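Local coordinates for 373aa long hypothetical citrate synthase (Sulfolobus tokodaii, PDB 1VGP), which is a probable member of the citrate synthase family, a largely helical protein found as a two-chain assembly, at residues G217-A222 and N308-S313. Numbering follows the deposited sequence.
Sequences GANYEA and NVDFFS
Asp310 pushes its carboxylate into the bend of the loop 217-220, overlapping the backbone of Gly217 and Ala218 and the amide of Asn219. In the mainly helical citrate synthase fold of this chain, the contact joins the loop leading into helix 221-228 to the first turn of helix 309-319, which Asn308 opens as N-cap. From that first turn Asp310 points toward the loop; with CG anti to the carbonyl carbon (chi1 -61°) the carboxylate reaches the backbone of Gly217 and Ala218. Asp310 OD1 accepts from ND2 of Asn219 at 3.0 Å. This bond is bent, with 141° at the hydrogen; it arrives on the anti side of the carboxylate, well out of the carboxylate plane, and the amide and carboxylate planes stand almost perpendicular. The same Asp310 OD1 packs against CA of Gly217, 3.3 Å away, while Asp310 OD2 faces the backbone N of Ala218 at 3.5 Å, an approach too loose to count as a bond. Positive phi at Gly217, Ala218 and Tyr220 bends the loop about the carboxylate.

One turn further along the helix, Ser313 approaches Tyr220. The ring lies between Ser313 of helix 309-319 and helix 327-346, where Phe327 meets it edge-to-face and Pro328 and Phe331 add contacts. Ala222, in the first turn of its own helix, directs CB at the backbone of the other helix, 4.3 Å from CA of Phe311, whose CB points away from the loop and whose ring meets Phe226 edge-to-face. Asn308 OD1 caps helix 309-319 through weak bonds to the N atoms of Asp310 and Phe311, and its ND2 is held by Gly253 O. At the Tyr220 edge, OG of Ser313 lies near the ring plane, 3.1 Å from Tyr220 CE2.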
# COMPACT_ATOMS: atom_id res chain seq x y z
N GLY A 217 3.92 -9.75 15.47
CA GLY A 217 2.57 -10.23 15.69
C GLY A 217 1.92 -10.86 14.47
O GLY A 217 2.53 -10.96 13.40
N ALA A 218 0.67 -11.28 14.64
CA ALA A 218 -0.04 -12.07 13.63
C ALA A 218 0.76 -13.30 13.27
O ALA A 218 1.06 -13.53 12.10
CB ALA A 218 -0.31 -11.23 12.37
N ASN A 219 1.12 -14.09 14.27
CA ASN A 219 2.03 -15.20 14.05
C ASN A 219 1.29 -16.50 13.95
O ASN A 219 1.24 -17.11 12.88
CB ASN A 219 3.07 -15.24 15.18
CG ASN A 219 4.15 -14.20 14.99
OD1 ASN A 219 4.79 -14.13 13.94
ND2 ASN A 219 4.36 -13.37 16.02
N TYR A 220 0.69 -16.93 15.06
CA TYR A 220 -0.22 -18.09 15.04
C TYR A 220 0.51 -19.39 14.72
O TYR A 220 -0.12 -20.40 14.40
CB TYR A 220 -1.33 -17.83 14.02
CG TYR A 220 -1.96 -16.47 14.20
CD1 TYR A 220 -1.96 -15.54 13.17
CD2 TYR A 220 -2.51 -16.10 15.43
CE1 TYR A 220 -2.49 -14.27 13.35
CE2 TYR A 220 -3.04 -14.84 15.63
CZ TYR A 220 -3.03 -13.92 14.59
OH TYR A 220 -3.54 -12.66 14.79
N GLU A 221 1.83 -19.35 14.83
CA GLU A 221 2.64 -20.56 14.76
C GLU A 221 2.50 -21.31 16.08
O GLU A 221 2.85 -22.49 16.18
CB GLU A 221 4.10 -20.19 14.50
CG GLU A 221 4.45 -20.08 13.02
CD GLU A 221 4.84 -21.43 12.41
OE1 GLU A 221 4.72 -21.59 11.18
OE2 GLU A 221 5.27 -22.32 13.18
N ALA A 222 1.97 -20.61 17.08
CA ALA A 222 1.75 -21.15 18.42
C ALA A 222 0.75 -22.30 18.44
O ALA A 222 0.96 -23.30 19.14
CB ALA A 222 1.28 -20.05 19.36
N ASN A 308 2.93 -13.66 24.75
CA ASN A 308 2.33 -12.47 24.17
C ASN A 308 0.95 -12.83 23.63
O ASN A 308 0.55 -14.00 23.66
CB ASN A 308 3.20 -11.93 23.03
CG ASN A 308 3.29 -12.91 21.87
OD1 ASN A 308 2.26 -13.39 21.37
ND2 ASN A 308 4.51 -13.20 21.42
N VAL A 309 0.24 -11.83 23.13
CA VAL A 309 -1.15 -12.04 22.72
C VAL A 309 -1.32 -13.21 21.76
O VAL A 309 -2.29 -13.95 21.87
CB VAL A 309 -1.73 -10.76 22.08
CG1 VAL A 309 -1.05 -10.48 20.76
CG2 VAL A 309 -3.23 -10.92 21.89
N ASP A 310 -0.37 -13.39 20.84
CA ASP A 310 -0.45 -14.48 19.86
C ASP A 310 -0.51 -15.85 20.52
O ASP A 310 -1.07 -16.79 19.96
CB ASP A 310 0.76 -14.45 18.92
CG ASP A 310 0.86 -13.16 18.11
OD1 ASP A 310 2.00 -12.77 17.76
OD2 ASP A 310 -0.19 -12.54 17.83
N PHE A 311 0.07 -15.96 21.70
CA PHE A 311 0.13 -17.23 22.42
C PHE A 311 -1.26 -17.78 22.73
O PHE A 311 -1.46 -18.99 22.69
CB PHE A 311 0.92 -17.06 23.71
CG PHE A 311 1.19 -18.34 24.43
CD1 PHE A 311 0.34 -18.79 25.42
CD2 PHE A 311 2.31 -19.11 24.10
CE1 PHE A 311 0.59 -19.98 26.10
CE2 PHE A 311 2.57 -20.31 24.77
CZ PHE A 311 1.71 -20.74 25.78
N PHE A 312 -2.20 -16.91 23.04
CA PHE A 312 -3.55 -17.37 23.31
C PHE A 312 -4.51 -17.06 22.17
O PHE A 312 -5.50 -17.76 21.98
CB PHE A 312 -4.07 -16.76 24.60
CG PHE A 312 -3.35 -17.23 25.83
CD1 PHE A 312 -2.54 -16.36 26.56
CD2 PHE A 312 -3.49 -18.54 26.28
CE1 PHE A 312 -1.89 -16.78 27.71
CE2 PHE A 312 -2.85 -18.98 27.43
CZ PHE A 312 -2.04 -18.09 28.15
N SER A 313 -4.21 -16.01 21.40
CA SER A 313 -5.15 -15.58 20.36
C SER A 313 -5.39 -16.68 19.32
O SER A 313 -6.47 -16.75 18.72
CB SER A 313 -4.64 -14.30 19.68
OG SER A 313 -3.68 -14.57 18.68